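Local coordinates for protein Rubredoxin\:oxygen oxidoreductase (Desulfovibrio gigas, PDB 1E5D) that catalyses the four-electron reduction of dioxygen to two water molecules, using a diiron centre in a lactamase-like fold and FMN in a flavodoxin-like domain, at residues 72-77 with 97-102; 257-262 with 286-291. One frame throughout, in Å; residues are numbered along the deposited sequence.

Overall arrangement
Contacts 1 and 2 each join two neighbouring parallel strands, but in different halves of the chain: 72-77 with 97-102 in the metallo-beta-lactamase part, 257-262 with 286-291 in the flavodoxin part. Their centres are about 48 Å apart, on opposite sides of the chain's centre, and they share no element. Both are largely buried. Contact 1 lies inside a mixed sheet and is mostly apolar, with its charged residues at the start of the strands. In contact 2, strand 283-288 is outermost in its sheet within the chain, and beyond the strand ends the chemistry turns polar: a shared carboxylate, then the FMN phosphate. Of the two, contact 2 alone is touched by the second subunit.

Contact 1: residues 72-77 with 97-102; sequences IDYLVI and PEKIFT
The ring of Phe101 turns its edge to one face of Tyr74 in a T-shaped stack, with planes at 85° and centroids 4.8 Å apart. Phe101 CE2 does the touching, above the Tyr74 ring and off centre toward CD1, while Tyr74 CG lies in the plane of the Phe101 ring. Lys99 starts out alongside Tyr74, its CB oblique to the ring, 3.6 Å from CD1, before its end turns away. Chi1 of -73° sets Tyr74 CG beside the backbone N and brings the ring to where Phe101 CE2 meets its face. The hydroxyl is hydrogen-bonded to Lys44, which also forms a salt bridge with Glu98. Val76 CG2 packs on Phe101 CB on this face.

The two strands are parallel neighbours in the mixed sheet of the metallo-beta-lactamase fold, connected by a segment holding helices 82-85 and 88-95. Leu75 N donates to Lys99 O at 2.9 Å, almost straight, and Lys99 N reaches Asp73 O at 3.2 Å. Farther along, Phe101 N donates to Leu75 O, and Ile77 N to Phe101 O.

On the other face, Leu75 CD1 rests on Pro97 CG at 3.4 Å, and Ile77 CG1 lies beside Ile100 CG2 at 3.9 Å; helices 88-95 and 104-114 pack over this side. Beyond Ile77, whose side chain is about 10 Å from the bound mu-oxo-diiron, the chain leads to His79 and Glu81 of that site.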
loop_
_atom_site.group_PDB
_atom_site.type_symbol
_atom_site.label_atom_id
_atom_site.label_comp_id
_atom_site.label_asym_id
_atom_site.label_seq_id
_atom_site.Cartn_x
_atom_site.Cartn_y
_atom_site.Cartn_z
ATOM N N ILE A 72 16.234 -17.469 39.366
ATOM C CA ILE A 72 14.991 -17.834 38.695
ATOM C C ILE A 72 15.034 -19.308 38.320
ATOM O O ILE A 72 16.040 -19.776 37.776
ATOM C CB ILE A 72 14.739 -17.003 37.423
ATOM C CG1 ILE A 72 14.471 -15.517 37.679
ATOM C CG2 ILE A 72 13.623 -17.635 36.599
ATOM C CD1 ILE A 72 14.443 -14.701 36.404
ATOM N N ASP A 73 13.972 -20.065 38.591
ATOM C CA ASP A 73 14.046 -21.483 38.254
ATOM C C ASP A 73 13.239 -21.787 36.996
ATOM O O ASP A 73 13.616 -22.642 36.198
ATOM C CB ASP A 73 13.515 -22.372 39.378
ATOM C CG ASP A 73 14.134 -22.126 40.733
ATOM O OD1 ASP A 73 15.272 -22.602 40.949
ATOM O OD2 ASP A 73 13.478 -21.465 41.569
ATOM N N TYR A 74 12.120 -21.080 36.885
ATOM C CA TYR A 74 11.142 -21.396 35.861
ATOM C C TYR A 74 10.966 -20.266 34.855
ATOM O O TYR A 74 10.959 -19.085 35.196
ATOM C CB TYR A 74 9.782 -21.690 36.498
ATOM C CG TYR A 74 9.675 -23.006 37.227
ATOM C CD1 TYR A 74 10.503 -24.080 36.918
ATOM C CD2 TYR A 74 8.730 -23.171 38.235
ATOM C CE1 TYR A 74 10.383 -25.279 37.603
ATOM C CE2 TYR A 74 8.606 -24.362 38.918
ATOM C CZ TYR A 74 9.438 -25.413 38.598
ATOM O OH TYR A 74 9.316 -26.604 39.279
ATOM N N LEU A 75 10.809 -20.695 33.610
ATOM C CA LEU A 75 10.481 -19.775 32.529
ATOM C C LEU A 75 9.178 -20.242 31.901
ATOM O O LEU A 75 9.105 -21.378 31.436
ATOM C CB LEU A 75 11.602 -19.699 31.497
ATOM C CG LEU A 75 12.923 -19.094 31.989
ATOM C CD1 LEU A 75 14.009 -19.232 30.940
ATOM C CD2 LEU A 75 12.721 -17.640 32.379
ATOM N N VAL A 76 8.152 -19.397 31.903
ATOM C CA VAL A 76 6.920 -19.826 31.232
ATOM C C VAL A 76 6.758 -19.061 29.926
ATOM O O VAL A 76 6.538 -17.847 29.941
ATOM C CB VAL A 76 5.681 -19.625 32.115
ATOM C CG1 VAL A 76 4.420 -19.826 31.290
ATOM C CG2 VAL A 76 5.691 -20.574 33.306
ATOM N N ILE A 77 6.874 -19.746 28.791
ATOM C CA ILE A 77 6.725 -19.048 27.514
ATOM C C ILE A 77 5.358 -19.334 26.900
ATOM O O ILE A 77 5.089 -20.435 26.440
ATOM C CB ILE A 77 7.823 -19.424 26.520
ATOM C CG1 ILE A 77 9.218 -19.434 27.145
ATOM C CG2 ILE A 77 7.787 -18.488 25.320
ATOM C CD1 ILE A 77 9.568 -18.078 27.733
ATOM N N PRO A 97 17.704 -21.817 33.765
ATOM C CA PRO A 97 16.464 -22.234 34.422
ATOM C C PRO A 97 16.364 -23.746 34.509
ATOM O O PRO A 97 16.863 -24.485 33.663
ATOM C CB PRO A 97 15.379 -21.694 33.489
ATOM C CG PRO A 97 16.046 -21.644 32.153
ATOM C CD PRO A 97 17.477 -21.250 32.427
ATOM N N GLU A 98 15.691 -24.218 35.548
ATOM C CA GLU A 98 15.481 -25.660 35.676
ATOM C C GLU A 98 14.454 -26.112 34.653
ATOM O O GLU A 98 14.522 -27.175 34.047
ATOM C CB GLU A 98 15.052 -25.966 37.102
ATOM C CG GLU A 98 14.159 -27.182 37.266
ATOM C CD GLU A 98 13.933 -27.488 38.735
ATOM O OE1 GLU A 98 14.198 -26.597 39.571
ATOM O OE2 GLU A 98 13.493 -28.615 39.035
ATOM N N LYS A 99 13.452 -25.252 34.438
ATOM C CA LYS A 99 12.422 -25.671 33.493
ATOM C C LYS A 99 11.835 -24.506 32.715
ATOM O O LYS A 99 11.603 -23.399 33.184
ATOM C CB LYS A 99 11.311 -26.420 34.239
ATOM C CG LYS A 99 11.452 -27.930 34.179
ATOM C CD LYS A 99 10.931 -28.589 35.443
ATOM C CE LYS A 99 10.445 -30.002 35.149
ATOM N NZ LYS A 99 10.892 -30.458 33.800
ATOM N N ILE A 100 11.585 -24.816 31.447
ATOM C CA ILE A 100 10.916 -23.885 30.562
ATOM C C ILE A 100 9.517 -24.420 30.283
ATOM O O ILE A 100 9.417 -25.487 29.671
ATOM C CB ILE A 100 11.652 -23.703 29.229
ATOM C CG1 ILE A 100 13.068 -23.144 29.365
ATOM C CG2 ILE A 100 10.819 -22.837 28.291
ATOM C CD1 ILE A 100 13.882 -23.191 28.091
ATOM N N PHE A 101 8.506 -23.694 30.735
ATOM C CA PHE A 101 7.134 -24.115 30.486
ATOM C C PHE A 101 6.520 -23.412 29.278
ATOM O O PHE A 101 6.546 -22.184 29.205
ATOM C CB PHE A 101 6.269 -23.866 31.726
ATOM C CG PHE A 101 6.722 -24.727 32.898
ATOM C CD1 PHE A 101 6.302 -26.039 32.999
ATOM C CD2 PHE A 101 7.563 -24.204 33.864
ATOM C CE1 PHE A 101 6.716 -26.823 34.055
ATOM C CE2 PHE A 101 7.971 -24.978 34.928
ATOM C CZ PHE A 101 7.542 -26.284 35.017
ATOM N N THR A 102 5.974 -24.207 28.365
ATOM C CA THR A 102 5.295 -23.694 27.189
ATOM C C THR A 102 4.155 -24.619 26.778
ATOM O O THR A 102 4.059 -25.778 27.176
ATOM C CB THR A 102 6.264 -23.504 26.005
ATOM O OG1 THR A 102 5.617 -22.709 25.004
ATOM C CG2 THR A 102 6.599 -24.834 25.356
#

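Contact 2: residues 257-262 with 286-291. With FMN (flavin mononucleotide), chain C.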
loop_
_atom_site.group_PDB
_atom_site.type_symbol
_atom_site.label_atom_id
_atom_site.label_comp_id
_atom_site.label_asym_id
_atom_site.label_seq_id
_atom_site.Cartn_x
_atom_site.Cartn_y
_atom_site.Cartn_z
ATOM N N ILE A 257 -16.144 5.533 4.934
ATOM C CA ILE A 257 -15.894 5.631 3.506
ATOM C C ILE A 257 -14.393 5.719 3.262
ATOM O O ILE A 257 -13.710 6.616 3.765
ATOM C CB ILE A 257 -16.583 6.864 2.909
ATOM C CG1 ILE A 257 -18.103 6.880 3.071
ATOM C CG2 ILE A 257 -16.183 7.031 1.452
ATOM C CD1 ILE A 257 -18.716 8.261 2.941
ATOM N N PHE A 258 -13.823 4.792 2.498
ATOM C CA PHE A 258 -12.393 4.946 2.202
ATOM C C PHE A 258 -12.228 4.806 0.694
ATOM O O PHE A 258 -12.907 4.049 0.015
ATOM C CB PHE A 258 -11.541 3.992 3.001
ATOM C CG PHE A 258 -11.423 2.538 2.626
ATOM C CD1 PHE A 258 -10.507 2.123 1.674
ATOM C CD2 PHE A 258 -12.203 1.568 3.220
ATOM C CE1 PHE A 258 -10.351 0.798 1.324
ATOM C CE2 PHE A 258 -12.060 0.234 2.876
ATOM C CZ PHE A 258 -11.133 -0.165 1.923
ATOM N N TYR A 259 -11.307 5.605 0.183
ATOM C CA TYR A 259 -11.108 5.768 -1.239
ATOM C C TYR A 259 -9.658 6.177 -1.475
ATOM O O TYR A 259 -8.962 6.578 -0.544
ATOM C CB TYR A 259 -12.061 6.853 -1.794
ATOM C CG TYR A 259 -11.502 8.232 -1.479
ATOM C CD1 TYR A 259 -11.565 8.722 -0.178
ATOM C CD2 TYR A 259 -10.913 9.041 -2.450
ATOM C CE1 TYR A 259 -11.064 9.974 0.144
ATOM C CE2 TYR A 259 -10.402 10.284 -2.135
ATOM C CZ TYR A 259 -10.479 10.750 -0.832
ATOM O OH TYR A 259 -9.969 11.994 -0.547
ATOM N N ASP A 260 -9.273 6.133 -2.736
ATOM C CA ASP A 260 -8.106 6.827 -3.249
ATOM C C ASP A 260 -8.509 7.421 -4.595
ATOM O O ASP A 260 -9.571 7.101 -5.136
ATOM C CB ASP A 260 -6.893 5.924 -3.356
ATOM C CG ASP A 260 -5.596 6.710 -3.383
ATOM O OD1 ASP A 260 -5.659 7.959 -3.392
ATOM O OD2 ASP A 260 -4.520 6.089 -3.408
ATOM N N SER A 261 -7.687 8.312 -5.129
ATOM C CA SER A 261 -8.089 9.037 -6.335
ATOM C C SER A 261 -6.883 9.690 -6.981
ATOM O O SER A 261 -5.911 10.010 -6.289
ATOM C CB SER A 261 -9.133 10.078 -5.952
ATOM O OG SER A 261 -9.561 10.808 -7.089
ATOM N N MET A 262 -6.910 9.892 -8.295
ATOM C CA MET A 262 -5.781 10.602 -8.902
ATOM C C MET A 262 -6.183 12.034 -9.229
ATOM O O MET A 262 -5.432 12.949 -8.905
ATOM C CB MET A 262 -5.258 9.892 -10.156
ATOM C CG MET A 262 -4.979 8.418 -9.909
ATOM S SD MET A 262 -4.756 7.463 -11.417
ATOM C CE MET A 262 -6.463 7.048 -11.800
ATOM N N LEU A 286 -14.807 9.591 6.683
ATOM C CA LEU A 286 -14.287 9.726 5.334
ATOM C C LEU A 286 -12.764 9.638 5.336
ATOM O O LEU A 286 -12.078 10.577 5.740
ATOM C CB LEU A 286 -14.733 11.056 4.712
ATOM C CG LEU A 286 -14.319 11.287 3.257
ATOM C CD1 LEU A 286 -14.580 10.034 2.434
ATOM C CD2 LEU A 286 -15.051 12.467 2.652
ATOM N N MET A 287 -12.199 8.521 4.888
ATOM C CA MET A 287 -10.761 8.317 5.007
ATOM C C MET A 287 -10.057 8.080 3.676
ATOM O O MET A 287 -10.349 7.133 2.954
ATOM C CB MET A 287 -10.505 7.125 5.954
ATOM C CG MET A 287 -11.353 7.235 7.218
ATOM S SD MET A 287 -11.147 5.832 8.337
ATOM C CE MET A 287 -9.619 6.314 9.134
ATOM N N TRP A 288 -9.106 8.945 3.364
ATOM C CA TRP A 288 -8.226 8.873 2.213
ATOM C C TRP A 288 -7.078 7.899 2.438
ATOM O O TRP A 288 -6.310 8.051 3.388
ATOM C CB TRP A 288 -7.681 10.275 1.943
ATOM C CG TRP A 288 -6.899 10.434 0.683
ATOM C CD1 TRP A 288 -7.026 9.677 -0.440
ATOM C CD2 TRP A 288 -5.880 11.397 0.402
ATOM N NE1 TRP A 288 -6.144 10.109 -1.401
ATOM C CE2 TRP A 288 -5.433 11.165 -0.912
ATOM C CE3 TRP A 288 -5.295 12.442 1.124
ATOM C CZ2 TRP A 288 -4.432 11.925 -1.524
ATOM C CZ3 TRP A 288 -4.305 13.196 0.519
ATOM C CH2 TRP A 288 -3.877 12.939 -0.794
ATOM N N CYS A 289 -6.925 6.889 1.592
ATOM C CA CYS A 289 -5.846 5.927 1.768
ATOM C C CYS A 289 -4.462 6.552 1.706
ATOM O O CYS A 289 -3.486 5.991 2.197
ATOM C CB CYS A 289 -5.906 4.829 0.691
ATOM S SG CYS A 289 -7.314 3.728 0.895
ATOM N N LYS A 290 -4.322 7.723 1.090
ATOM C CA LYS A 290 -2.974 8.296 1.046
ATOM C C LYS A 290 -2.631 8.969 2.371
ATOM O O LYS A 290 -1.453 9.224 2.610
ATOM C CB LYS A 290 -2.853 9.293 -0.099
ATOM C CG LYS A 290 -1.888 8.921 -1.202
ATOM C CD LYS A 290 -2.578 8.298 -2.393
ATOM C CE LYS A 290 -1.959 8.777 -3.698
ATOM N NZ LYS A 290 -3.026 9.012 -4.716
ATOM N N ALA A 291 -3.619 9.235 3.212
ATOM C CA ALA A 291 -3.473 9.891 4.498
ATOM C C ALA A 291 -3.733 8.975 5.683
ATOM O O ALA A 291 -3.476 9.314 6.836
ATOM C CB ALA A 291 -4.449 11.069 4.585
HETATM N N1 FMN C . -9.797 4.418 -16.946
HETATM C C2 FMN C . -10.227 3.255 -17.414
HETATM O O2 FMN C . -11.336 3.102 -17.851
HETATM N N3 FMN C . -9.398 2.102 -17.418
HETATM C C4 FMN C . -8.026 2.231 -17.298
HETATM O O4 FMN C . -7.364 1.211 -17.278
HETATM C C4A FMN C . -7.539 3.521 -16.830
HETATM N N5 FMN C . -6.287 3.640 -16.332
HETATM C C5A FMN C . -5.804 4.922 -16.217
HETATM C C6 FMN C . -4.450 5.077 -15.822
HETATM C C7 FMN C . -3.958 6.301 -15.436
HETATM C C7M FMN C . -2.622 6.381 -14.747
HETATM C C8 FMN C . -4.841 7.449 -15.390
HETATM C C8M FMN C . -4.270 8.834 -15.188
HETATM C C9 FMN C . -6.116 7.341 -15.968
HETATM C C9A FMN C . -6.647 6.066 -16.176
HETATM N N10 FMN C . -8.041 5.825 -16.381
HETATM C C10 FMN C . -8.477 4.631 -16.764
HETATM C "C1'" FMN C . -8.931 7.010 -16.397
HETATM C "C2'" FMN C . -9.361 7.399 -14.959
HETATM O "O2'" FMN C . -10.078 6.328 -14.357
HETATM C "C3'" FMN C . -10.263 8.612 -15.124
HETATM O "O3'" FMN C . -9.398 9.724 -15.339
HETATM C "C4'" FMN C . -11.089 8.864 -13.860
HETATM O "O4'" FMN C . -11.905 10.033 -14.037
HETATM C "C5'" FMN C . -10.115 9.043 -12.716
HETATM O "O5'" FMN C . -10.922 9.328 -11.399
HETATM P P FMN C . -10.303 10.120 -10.253
HETATM O O1P FMN C . -11.107 9.750 -9.005
HETATM O O2P FMN C . -8.926 9.928 -10.158
HETATM O O3P FMN C . -10.481 11.547 -10.502
#
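Strands 257-259 and 286-288 run parallel, their axes 4.7 Å apart at closest approach, joined by bonds from Met287 N to Ile257 O (2.7 Å) and Cys289 N to Tyr259 O and by a weak one from Tyr259 N to Met287 O. Ile257 CG2 meets Leu286 CD1 on the face shared by Tyr259 and Trp288. The Tyr259 ring and the five-membered ring of Trp288 are tilted by only 19° but so displaced that little of one covers the other; Tyr259 CZ is 3.6 Å from Trp288 CD1. Phe258 lies on the opposite face, and Cys289, just past the strand end, brings SG obliquely to its ring, nearest CD1. Asp260 OD1 is gripped by three donors: Trp288 NE1 (3.0 Å) from one side of the carboxylate plane, Ser261 N from the other, and Lys290 NZ, in a salt bridge on the syn side (3.1 Å) and also hydrogen-bonded to Gly25 O of the second subunit. CG of Asp260 swings opposite its backbone N (chi1 -159°), carrying the carboxylate to these partners. Next, Ser261 OG donates to FMN O1P (2.7 Å) and Met262 N to O2P. This is the first beta-alpha-beta unit of a flavodoxin fold, its phosphate-binding loop leading from strand 254-259 into helix 265-279.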